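Long-range contacts in acyl-CoA dehydrogenase FadE3 (Mycobacterium smegmatis, PDB 4IV6), which belongs to the acyl-CoA dehydrogenase family of flavoproteins and binds dihydroflavine-adenine dinucleotide as a tetramer with helical N- and C-terminal domains and a beta middle domain: residues A75-A86 and A251-E262; F53-G62 and E105-A116. All blocks are in the same frame, centred on the assembly; numbering follows the deposited sequence.

Contact 1. Residues A75-A86 and A251-E262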
loop_
_atom_site.group_PDB
_atom_site.type_symbol
_atom_site.label_atom_id
_atom_site.label_comp_id
_atom_site.label_asym_id
_atom_site.label_seq_id
_atom_site.Cartn_x
_atom_site.Cartn_y
_atom_site.Cartn_z
ATOM N N ALA B 75 -18.960 -15.592 -16.196
ATOM C CA ALA B 75 -19.219 -14.315 -15.521
ATOM C C ALA B 75 -18.064 -13.325 -15.749
ATOM O O ALA B 75 -18.281 -12.139 -16.019
ATOM C CB ALA B 75 -19.465 -14.554 -14.039
ATOM N N GLU B 76 -16.838 -13.834 -15.734
ATOM C CA GLU B 76 -15.669 -13.006 -15.938
ATOM C C GLU B 76 -15.652 -12.439 -17.375
ATOM O O GLU B 76 -15.363 -11.272 -17.564
ATOM C CB GLU B 76 -14.404 -13.810 -15.660
ATOM C CG GLU B 76 -13.109 -13.046 -15.929
ATOM C CD GLU B 76 -11.871 -13.906 -15.780
ATOM O OE1 GLU B 76 -11.575 -14.647 -16.739
ATOM O OE2 GLU B 76 -11.190 -13.802 -14.722
ATOM N N GLU B 77 -15.982 -13.269 -18.370
ATOM C CA GLU B 77 -15.998 -12.828 -19.754
ATOM C C GLU B 77 -17.002 -11.726 -19.951
ATOM O O GLU B 77 -16.713 -10.726 -20.609
ATOM C CB GLU B 77 -16.343 -13.953 -20.718
ATOM C CG GLU B 77 -15.250 -14.984 -20.943
ATOM C CD GLU B 77 -13.946 -14.448 -21.515
ATOM O OE1 GLU B 77 -13.904 -13.408 -22.249
ATOM O OE2 GLU B 77 -12.938 -15.105 -21.178
ATOM N N LEU B 78 -18.193 -11.924 -19.400
ATOM C CA LEU B 78 -19.246 -10.919 -19.473
ATOM C C LEU B 78 -18.781 -9.606 -18.883
ATOM O O LEU B 78 -18.927 -8.541 -19.521
ATOM C CB LEU B 78 -20.494 -11.405 -18.750
ATOM C CG LEU B 78 -21.332 -12.453 -19.451
ATOM C CD1 LEU B 78 -22.441 -12.879 -18.533
ATOM C CD2 LEU B 78 -21.911 -11.900 -20.736
ATOM N N ALA B 79 -18.202 -9.684 -17.679
ATOM C CA ALA B 79 -17.757 -8.473 -16.956
ATOM C C ALA B 79 -16.611 -7.758 -17.616
ATOM O O ALA B 79 -16.536 -6.522 -17.560
ATOM C CB ALA B 79 -17.419 -8.780 -15.508
ATOM N N ARG B 80 -15.721 -8.522 -18.250
ATOM C CA ARG B 80 -14.691 -7.962 -19.066
ATOM C C ARG B 80 -15.263 -7.008 -20.129
ATOM O O ARG B 80 -14.750 -5.906 -20.328
ATOM C CB ARG B 80 -13.901 -9.092 -19.703
ATOM C CG ARG B 80 -12.766 -8.689 -20.628
ATOM C CD ARG B 80 -12.195 -9.971 -21.261
ATOM N NE ARG B 80 -11.369 -9.613 -22.400
ATOM C CZ ARG B 80 -11.781 -9.491 -23.653
ATOM N NH1 ARG B 80 -10.893 -9.125 -24.546
ATOM N NH2 ARG B 80 -13.000 -9.824 -24.046
ATOM N N GLY B 81 -16.336 -7.421 -20.799
ATOM C CA GLY B 81 -16.996 -6.522 -21.757
ATOM C C GLY B 81 -17.746 -5.367 -21.097
ATOM O O GLY B 81 -17.635 -4.216 -21.502
ATOM N N TRP B 82 -18.518 -5.679 -20.075
ATOM C CA TRP B 82 -19.323 -4.679 -19.376
ATOM C C TRP B 82 -19.811 -5.281 -18.071
ATOM O O TRP B 82 -20.592 -6.237 -18.090
ATOM C CB TRP B 82 -20.506 -4.229 -20.233
ATOM C CG TRP B 82 -21.288 -3.057 -19.745
ATOM C CD1 TRP B 82 -20.976 -2.201 -18.719
ATOM C CD2 TRP B 82 -22.506 -2.567 -20.314
ATOM N NE1 TRP B 82 -21.928 -1.209 -18.631
ATOM C CE2 TRP B 82 -22.886 -1.423 -19.583
ATOM C CE3 TRP B 82 -23.315 -2.990 -21.376
ATOM C CZ2 TRP B 82 -24.040 -0.700 -19.874
ATOM C CZ3 TRP B 82 -24.464 -2.260 -21.656
ATOM C CH2 TRP B 82 -24.807 -1.131 -20.906
ATOM N N MET B 83 -19.323 -4.730 -16.948
ATOM C CA MET B 83 -19.620 -5.264 -15.622
ATOM C C MET B 83 -21.126 -5.462 -15.454
ATOM O O MET B 83 -21.579 -6.464 -14.890
ATOM C CB MET B 83 -19.093 -4.311 -14.539
ATOM C CG MET B 83 -19.225 -4.846 -13.112
ATOM S SD MET B 83 -18.702 -3.657 -11.848
ATOM C CE MET B 83 -20.079 -2.512 -11.869
ATOM N N SER B 84 -21.889 -4.487 -15.946
ATOM C CA SER B 84 -23.346 -4.502 -15.809
ATOM C C SER B 84 -24.009 -5.784 -16.370
ATOM O O SER B 84 -25.054 -6.209 -15.874
ATOM C CB SER B 84 -23.951 -3.258 -16.494
ATOM O OG SER B 84 -23.523 -2.043 -15.865
ATOM N N LEU B 85 -23.449 -6.369 -17.421
ATOM C CA LEU B 85 -24.040 -7.576 -17.992
ATOM C C LEU B 85 -23.856 -8.791 -17.074
ATOM O O LEU B 85 -24.751 -9.658 -16.982
ATOM C CB LEU B 85 -23.493 -7.854 -19.411
ATOM C CG LEU B 85 -23.737 -6.732 -20.432
ATOM C CD1 LEU B 85 -23.150 -7.155 -21.776
ATOM C CD2 LEU B 85 -25.222 -6.391 -20.615
ATOM N N ALA B 86 -22.739 -8.853 -16.357
ATOM C CA ALA B 86 -22.580 -9.885 -15.328
ATOM C C ALA B 86 -23.542 -9.617 -14.181
ATOM O O ALA B 86 -24.168 -10.527 -13.643
ATOM C CB ALA B 86 -21.141 -9.918 -14.844
ATOM N N ALA B 251 -15.540 -12.982 -9.796
ATOM C CA ALA B 251 -15.422 -13.089 -11.257
ATOM C C ALA B 251 -15.715 -11.777 -11.972
ATOM O O ALA B 251 -15.066 -11.463 -12.966
ATOM C CB ALA B 251 -16.352 -14.177 -11.784
ATOM N N ARG B 252 -16.710 -11.015 -11.503
ATOM C CA ARG B 252 -16.910 -9.699 -12.054
ATOM C C ARG B 252 -15.681 -8.839 -11.959
ATOM O O ARG B 252 -15.367 -8.080 -12.879
ATOM C CB ARG B 252 -18.004 -8.934 -11.333
ATOM C CG ARG B 252 -19.333 -9.075 -11.919
ATOM C CD ARG B 252 -20.296 -8.089 -11.283
ATOM N NE ARG B 252 -21.290 -8.834 -10.579
ATOM C CZ ARG B 252 -22.168 -8.307 -9.752
ATOM N NH1 ARG B 252 -23.030 -9.107 -9.195
ATOM N NH2 ARG B 252 -22.188 -7.007 -9.489
ATOM N N ALA B 253 -15.032 -8.927 -10.807
ATOM C CA ALA B 253 -13.879 -8.118 -10.506
ATOM C C ALA B 253 -12.669 -8.583 -11.335
ATOM O O ALA B 253 -11.944 -7.761 -11.879
ATOM C CB ALA B 253 -13.606 -8.136 -8.998
ATOM N N THR B 254 -12.455 -9.890 -11.487
ATOM C CA THR B 254 -11.367 -10.300 -12.349
ATOM C C THR B 254 -11.631 -9.956 -13.812
ATOM O O THR B 254 -10.703 -9.716 -14.549
ATOM C CB THR B 254 -10.984 -11.777 -12.228
ATOM O OG1 THR B 254 -12.110 -12.612 -12.517
ATOM C CG2 THR B 254 -10.411 -12.047 -10.860
ATOM N N GLY B 255 -12.899 -9.879 -14.206
ATOM C CA GLY B 255 -13.268 -9.539 -15.574
ATOM C C GLY B 255 -12.988 -8.085 -15.853
ATOM O O GLY B 255 -12.368 -7.755 -16.873
ATOM N N VAL B 256 -13.402 -7.215 -14.923
ATOM C CA VAL B 256 -13.113 -5.790 -15.040
ATOM C C VAL B 256 -11.586 -5.541 -15.029
ATOM O O VAL B 256 -11.061 -4.794 -15.846
ATOM C CB VAL B 256 -13.830 -4.958 -13.959
ATOM C CG1 VAL B 256 -13.349 -3.516 -13.981
ATOM C CG2 VAL B 256 -15.331 -4.976 -14.196
ATOM N N ALA B 257 -10.884 -6.217 -14.129
ATOM C CA ALA B 257 -9.420 -6.185 -14.110
ATOM C C ALA B 257 -8.786 -6.631 -15.427
ATOM O O ALA B 257 -7.824 -5.986 -15.885
ATOM C CB ALA B 257 -8.891 -7.023 -12.966
ATOM N N ARG B 258 -9.307 -7.697 -16.046
ATOM C CA ARG B 258 -8.752 -8.194 -17.312
ATOM C C ARG B 258 -8.889 -7.101 -18.356
ATOM O O ARG B 258 -7.960 -6.847 -19.106
ATOM C CB ARG B 258 -9.437 -9.467 -17.821
ATOM C CG ARG B 258 -8.930 -10.764 -17.185
ATOM C CD ARG B 258 -9.735 -11.968 -17.666
ATOM N NE ARG B 258 -9.566 -12.111 -19.100
ATOM C CZ ARG B 258 -10.322 -12.860 -19.890
ATOM N NH1 ARG B 258 -11.297 -13.579 -19.401
ATOM N NH2 ARG B 258 -10.104 -12.867 -21.195
ATOM N N ALA B 259 -10.032 -6.422 -18.353
ATOM C CA ALA B 259 -10.297 -5.370 -19.350
ATOM C C ALA B 259 -9.353 -4.174 -19.154
ATOM O O ALA B 259 -8.773 -3.678 -20.102
ATOM C CB ALA B 259 -11.749 -4.920 -19.304
ATOM N N ALA B 260 -9.218 -3.701 -17.920
ATOM C CA ALA B 260 -8.343 -2.581 -17.648
ATOM C C ALA B 260 -6.875 -2.925 -17.970
ATOM O O ALA B 260 -6.173 -2.151 -18.619
ATOM C CB ALA B 260 -8.486 -2.166 -16.194
ATOM N N PHE B 261 -6.430 -4.093 -17.522
ATOM C CA PHE B 261 -5.081 -4.560 -17.815
ATOM C C PHE B 261 -4.800 -4.725 -19.308
ATOM O O PHE B 261 -3.769 -4.249 -19.800
ATOM C CB PHE B 261 -4.766 -5.863 -17.089
ATOM C CG PHE B 261 -3.378 -6.367 -17.369
ATOM C CD1 PHE B 261 -2.282 -5.655 -16.899
ATOM C CD2 PHE B 261 -3.172 -7.490 -18.133
ATOM C CE1 PHE B 261 -0.978 -6.080 -17.159
ATOM C CE2 PHE B 261 -1.872 -7.931 -18.395
ATOM C CZ PHE B 261 -0.779 -7.221 -17.911
ATOM N N GLU B 262 -5.699 -5.374 -20.041
ATOM C CA GLU B 262 -5.520 -5.483 -21.498
ATOM C C GLU B 262 -5.346 -4.120 -22.175
ATOM O O GLU B 262 -4.445 -3.953 -23.017
ATOM C CB GLU B 262 -6.696 -6.222 -22.158
ATOM C CG GLU B 262 -6.696 -7.697 -21.883
ATOM C CD GLU B 262 -7.959 -8.404 -22.350
ATOM O OE1 GLU B 262 -8.677 -7.914 -23.223
ATOM O OE2 GLU B 262 -8.249 -9.471 -21.828
#
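Ala79 and Gly255 meet where helix 68-81 of the N-terminal domain crosses helix 234-270 of the C-terminal domain, a knobs-into-holes helix pair within the acyl-CoA dehydrogenase fold. The axes of segments 75-81 and 251-262 approach to 6.9 Å, crossing at -46°. Packing is tightest here: Ala79 CB sits among Ala251, Arg252, Gly255 and Val256, and since Gly255 has no side chain the backbones close in until Arg80 CA lies 3.2 Å from Gly255 O, a CA-H...O contact. Beyond the break at Trp82, Ala86 CB rests on Arg252 CG, while the Arg252 guanidinium pairs with Glu366.

Alongside this crossing runs a largely buried salt-bridge network, partly exposed to solvent only at its Glu262 end. Glu76, with CG anti to the backbone N (chi1 177°) and an extended chain, reaches across Gly255 and divides its carboxylate: OE2 accepts from Thr254 OG1 at 2.7 Å on the anti lone pair and also pairs with Arg299, while OE1 takes Arg258 NH1 from above its plane. The same NH1 gives a nearly straight bond (177°) to Glu77 OE2, so one nitrogen bridges two acids, and the Arg258 cation probably offsets the charge of both. Arg80 CD lies over one face of the Arg258 guanidinium. These two cations come close, Arg80 NE 3.7 Å from Arg258 NH2, a proximity that the surrounding carboxylates probably make tolerable. Arg80 NH2 pairs with Glu23; side-on, the guanidinium also grips Glu262, NE to OE2 at 3.2 Å and NH1 to the syn lone pair of OE1 at 2.9 Å.

Contact 2. Residues F53-G62 and E105-A116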
loop_
_atom_site.group_PDB
_atom_site.type_symbol
_atom_site.label_atom_id
_atom_site.label_comp_id
_atom_site.label_asym_id
_atom_site.label_seq_id
_atom_site.Cartn_x
_atom_site.Cartn_y
_atom_site.Cartn_z
ATOM N N PHE B 53 -28.896 -17.324 -18.283
ATOM C CA PHE B 53 -29.780 -17.347 -17.144
ATOM C C PHE B 53 -30.110 -18.755 -16.632
ATOM O O PHE B 53 -30.824 -18.880 -15.628
ATOM C CB PHE B 53 -31.044 -16.527 -17.458
ATOM C CG PHE B 53 -30.765 -15.062 -17.582
ATOM C CD1 PHE B 53 -30.353 -14.521 -18.775
ATOM C CD2 PHE B 53 -30.881 -14.235 -16.492
ATOM C CE1 PHE B 53 -30.056 -13.164 -18.887
ATOM C CE2 PHE B 53 -30.587 -12.882 -16.585
ATOM C CZ PHE B 53 -30.175 -12.347 -17.779
ATOM N N GLY B 54 -29.577 -19.794 -17.287
ATOM C CA GLY B 54 -29.806 -21.192 -16.917
ATOM C C GLY B 54 -28.530 -21.919 -16.536
ATOM O O GLY B 54 -28.514 -23.134 -16.409
ATOM N N LEU B 55 -27.445 -21.177 -16.330
ATOM C CA LEU B 55 -26.135 -21.790 -16.062
ATOM C C LEU B 55 -26.076 -22.607 -14.777
ATOM O O LEU B 55 -25.210 -23.445 -14.632
ATOM C CB LEU B 55 -25.028 -20.729 -16.017
ATOM C CG LEU B 55 -24.696 -20.029 -17.330
ATOM C CD1 LEU B 55 -23.800 -18.840 -17.070
ATOM C CD2 LEU B 55 -24.044 -20.975 -18.304
ATOM N N ALA B 56 -26.958 -22.342 -13.824
ATOM C CA ALA B 56 -26.975 -23.131 -12.607
ATOM C C ALA B 56 -28.205 -24.060 -12.487
ATOM O O ALA B 56 -28.456 -24.615 -11.428
ATOM C CB ALA B 56 -26.882 -22.216 -11.397
ATOM N N ILE B 57 -28.937 -24.254 -13.575
ATOM C CA ILE B 57 -30.224 -24.968 -13.516
ATOM C C ILE B 57 -30.151 -26.297 -14.282
ATOM O O ILE B 57 -30.105 -26.307 -15.514
ATOM C CB ILE B 57 -31.384 -24.083 -14.041
ATOM C CG1 ILE B 57 -31.533 -22.842 -13.148
ATOM C CG2 ILE B 57 -32.685 -24.866 -14.073
ATOM C CD1 ILE B 57 -32.553 -21.834 -13.640
ATOM N N PRO B 58 -30.145 -27.425 -13.552
ATOM C CA PRO B 58 -29.999 -28.731 -14.193
ATOM C C PRO B 58 -31.314 -29.281 -14.713
ATOM O O PRO B 58 -32.372 -28.714 -14.463
ATOM C CB PRO B 58 -29.517 -29.609 -13.050
ATOM C CG PRO B 58 -30.283 -29.063 -11.898
ATOM C CD PRO B 58 -30.321 -27.568 -12.101
ATOM N N GLU B 59 -31.226 -30.398 -15.433
ATOM C CA GLU B 59 -32.399 -31.167 -15.820
ATOM C C GLU B 59 -33.035 -31.708 -14.553
ATOM O O GLU B 59 -32.343 -31.995 -13.601
ATOM C CB GLU B 59 -32.010 -32.345 -16.707
ATOM C CG GLU B 59 -31.303 -31.971 -17.993
ATOM C CD GLU B 59 -30.893 -33.198 -18.784
ATOM O OE1 GLU B 59 -31.435 -34.291 -18.521
ATOM O OE2 GLU B 59 -30.022 -33.081 -19.661
ATOM N N PRO B 60 -34.359 -31.863 -14.534
ATOM C CA PRO B 60 -35.286 -31.693 -15.635
ATOM C C PRO B 60 -35.711 -30.257 -15.923
ATOM O O PRO B 60 -36.391 -30.026 -16.914
ATOM C CB PRO B 60 -36.490 -32.549 -15.201
ATOM C CG PRO B 60 -36.485 -32.450 -13.713
ATOM C CD PRO B 60 -35.037 -32.322 -13.306
ATOM N N TYR B 61 -35.303 -29.297 -15.095
ATOM C CA TYR B 61 -35.812 -27.932 -15.213
ATOM C C TYR B 61 -35.161 -27.162 -16.353
ATOM O O TYR B 61 -35.823 -26.419 -17.055
ATOM C CB TYR B 61 -35.610 -27.153 -13.907
ATOM C CG TYR B 61 -35.957 -27.936 -12.678
ATOM C CD1 TYR B 61 -37.283 -28.186 -12.335
ATOM C CD2 TYR B 61 -34.974 -28.423 -11.861
ATOM C CE1 TYR B 61 -37.605 -28.922 -11.210
ATOM C CE2 TYR B 61 -35.281 -29.150 -10.731
ATOM C CZ TYR B 61 -36.596 -29.403 -10.416
ATOM O OH TYR B 61 -36.880 -30.119 -9.292
ATOM N N GLY B 62 -33.864 -27.311 -16.513
ATOM C CA GLY B 62 -33.153 -26.618 -17.579
ATOM C C GLY B 62 -32.120 -27.507 -18.237
ATOM O O GLY B 62 -31.891 -28.632 -17.809
ATOM N N GLU B 105 -40.644 -29.108 -4.345
ATOM C CA GLU B 105 -40.750 -29.594 -5.715
ATOM C C GLU B 105 -41.656 -28.690 -6.547
ATOM O O GLU B 105 -41.363 -28.393 -7.706
ATOM C CB GLU B 105 -41.264 -31.051 -5.726
ATOM C CG GLU B 105 -40.351 -32.042 -4.999
ATOM C CD GLU B 105 -38.933 -32.057 -5.563
ATOM O OE1 GLU B 105 -38.784 -32.063 -6.803
ATOM O OE2 GLU B 105 -37.963 -32.042 -4.772
ATOM N N GLU B 106 -42.727 -28.220 -5.919
ATOM C CA GLU B 106 -43.695 -27.313 -6.531
ATOM C C GLU B 106 -43.049 -25.999 -6.935
ATOM O O GLU B 106 -43.284 -25.517 -8.035
ATOM C CB GLU B 106 -44.852 -27.008 -5.569
ATOM C CG GLU B 106 -45.768 -28.183 -5.279
ATOM C CD GLU B 106 -45.069 -29.383 -4.631
ATOM O OE1 GLU B 106 -44.180 -29.186 -3.749
ATOM O OE2 GLU B 106 -45.421 -30.535 -5.011
ATOM N N GLN B 107 -42.245 -25.433 -6.038
ATOM C CA GLN B 107 -41.571 -24.148 -6.305
ATOM C C GLN B 107 -40.553 -24.256 -7.412
ATOM O O GLN B 107 -40.476 -23.387 -8.295
ATOM C CB GLN B 107 -40.845 -23.635 -5.053
ATOM C CG GLN B 107 -41.773 -23.309 -3.920
ATOM C CD GLN B 107 -41.040 -22.882 -2.656
ATOM O OE1 GLN B 107 -40.134 -23.566 -2.146
ATOM N NE2 GLN B 107 -41.454 -21.758 -2.134
ATOM N N LYS B 108 -39.735 -25.305 -7.320
ATOM C CA LYS B 108 -38.737 -25.598 -8.328
ATOM C C LYS B 108 -39.392 -25.738 -9.706
ATOM O O LYS B 108 -38.941 -25.109 -10.670
ATOM C CB LYS B 108 -37.933 -26.850 -7.950
ATOM C CG LYS B 108 -37.004 -26.615 -6.774
ATOM C CD LYS B 108 -36.061 -27.770 -6.538
ATOM C CE LYS B 108 -36.791 -28.971 -6.004
ATOM N NZ LYS B 108 -35.819 -29.963 -5.503
ATOM N N GLN B 109 -40.480 -26.508 -9.779
ATOM C CA GLN B 109 -41.203 -26.690 -11.009
ATOM C C GLN B 109 -41.898 -25.428 -11.498
ATOM O O GLN B 109 -41.989 -25.189 -12.689
ATOM C CB GLN B 109 -42.231 -27.824 -10.847
ATOM C CG GLN B 109 -42.836 -28.332 -12.155
ATOM C CD GLN B 109 -41.784 -28.640 -13.221
ATOM O OE1 GLN B 109 -40.741 -29.244 -12.933
ATOM N NE2 GLN B 109 -42.043 -28.202 -14.454
ATOM N N LYS B 110 -42.404 -24.625 -10.571
ATOM C CA LYS B 110 -43.101 -23.399 -10.942
ATOM C C LYS B 110 -42.182 -22.363 -11.595
ATOM O O LYS B 110 -42.588 -21.675 -12.531
ATOM C CB LYS B 110 -43.727 -22.787 -9.706
ATOM C CG LYS B 110 -44.393 -21.463 -9.993
ATOM C CD LYS B 110 -45.266 -21.041 -8.857
ATOM C CE LYS B 110 -46.269 -20.055 -9.403
ATOM N NZ LYS B 110 -47.104 -19.550 -8.293
ATOM N N TYR B 111 -40.954 -22.251 -11.091
ATOM C CA TYR B 111 -40.062 -21.138 -11.424
ATOM C C TYR B 111 -38.819 -21.469 -12.278
ATOM O O TYR B 111 -38.473 -20.701 -13.178
ATOM C CB TYR B 111 -39.600 -20.472 -10.128
ATOM C CG TYR B 111 -40.704 -19.755 -9.389
ATOM C CD1 TYR B 111 -41.554 -18.837 -10.050
ATOM C CD2 TYR B 111 -40.898 -19.958 -8.040
ATOM C CE1 TYR B 111 -42.576 -18.182 -9.368
ATOM C CE2 TYR B 111 -41.917 -19.306 -7.362
ATOM C CZ TYR B 111 -42.756 -18.423 -8.020
ATOM O OH TYR B 111 -43.754 -17.778 -7.315
ATOM N N LEU B 112 -38.140 -22.588 -11.987
ATOM C CA LEU B 112 -36.851 -22.896 -12.626
ATOM C C LEU B 112 -36.867 -23.078 -14.143
ATOM O O LEU B 112 -35.911 -22.631 -14.803
ATOM C CB LEU B 112 -36.152 -24.092 -11.960
ATOM C CG LEU B 112 -35.661 -23.872 -10.530
ATOM C CD1 LEU B 112 -34.980 -25.119 -9.997
ATOM C CD2 LEU B 112 -34.702 -22.694 -10.452
ATOM N N PRO B 113 -37.930 -23.686 -14.711
ATOM C CA PRO B 113 -37.923 -23.784 -16.175
ATOM C C PRO B 113 -37.948 -22.434 -16.910
ATOM O O PRO B 113 -37.189 -22.245 -17.858
ATOM C CB PRO B 113 -39.173 -24.644 -16.482
ATOM C CG PRO B 113 -39.344 -25.481 -15.253
ATOM C CD PRO B 113 -39.020 -24.495 -14.132
ATOM N N ARG B 114 -38.765 -21.486 -16.458
ATOM C CA ARG B 114 -38.787 -20.173 -17.075
ATOM C C ARG B 114 -37.588 -19.320 -16.666
ATOM O O ARG B 114 -37.173 -18.440 -17.410
ATOM C CB ARG B 114 -40.065 -19.434 -16.744
ATOM C CG ARG B 114 -41.298 -19.967 -17.444
ATOM C CD ARG B 114 -42.491 -19.159 -16.977
ATOM N NE ARG B 114 -42.798 -19.453 -15.574
ATOM C CZ ARG B 114 -43.341 -18.593 -14.713
ATOM N NH1 ARG B 114 -43.600 -18.981 -13.455
ATOM N NH2 ARG B 114 -43.616 -17.346 -15.091
ATOM N N MET B 115 -37.020 -19.584 -15.503
ATOM C CA MET B 115 -35.767 -18.917 -15.122
ATOM C C MET B 115 -34.602 -19.325 -16.021
ATOM O O MET B 115 -33.793 -18.497 -16.408
ATOM C CB MET B 115 -35.431 -19.177 -13.662
ATOM C CG MET B 115 -36.318 -18.379 -12.725
ATOM S SD MET B 115 -36.051 -18.750 -10.988
ATOM C CE MET B 115 -34.391 -18.111 -10.787
ATOM N N ALA B 116 -34.521 -20.598 -16.365
ATOM C CA ALA B 116 -33.394 -21.094 -17.168
ATOM C C ALA B 116 -33.304 -20.447 -18.531
ATOM O O ALA B 116 -32.212 -20.307 -19.061
ATOM C CB ALA B 116 -33.461 -22.600 -17.292
HETATM O O HOH W 1 -30.730 -18.182 -20.441
HETATM O O HOH W 2 -36.025 -24.364 -19.083
HETATM O O HOH W 3 -39.335 -30.777 -8.798
#
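Tyr61 turns its CG away from its carbonyl carbon (chi1 -44°), and Leu112 does likewise (chi1 -67°), which brings the phenol alongside helix 105-116 and Leu112 CD1 over one ring face. This CH-pi contact measures 4.1 Å from Leu112 CD1 to the Tyr61 ring centroid; Pro60 CD, after a cis peptide bond, lies over the opposite face. Gln109 OE1 meets the ring edge, 3.6 Å from Tyr61 CE1, and Lys108 CE lies 3.5 Å from Tyr61 OH. Leu112 also sends CD2 to Ile57 CD1, whose methyl tip sits among Leu112, Met115 and Ala116, with Ser96 of helix 83-102 nearby.

No direct hydrogen bond joins the two segments; waters do the polar work. One accepts from Phe53 N and donates to Ala116 O, and a second donates to both Tyr61 O and Pro113 O. Phe53 O and Met115 O, two acceptors 3.1 Å apart, both face His92 NE2, the latter bond weak. The loop of the N-terminal domain is thus held to its helix by apolar packing and water bridges: the backbone acceptors Pro113 O and Ala116 O are met by water, not by hydrogen bonds from the loop.

How the contacts relate
Along the chain the segments alternate: 53-62, 75-86, 105-116, then 251-262 far beyond, so the two contacts interlock in sequence. Their centres lie about 26 Å apart, and their nearest atoms, about 6 Å apart, do not touch. Helix 83-102 connects them, starting in contact 1 and leading directly to helix 105-116 of contact 2, with its Ser96 packed against Ile57 and Met115. Contact 2 stays within the N-terminal domain and packs loop 53-62 on helix 105-116, about 19 Å from the chain centre. Only contact 1, buried about 11 Å from that centre, joins the two helical domains, and there Arg252 comes within about 7 Å of bound dihydroflavine-adenine dinucleotide.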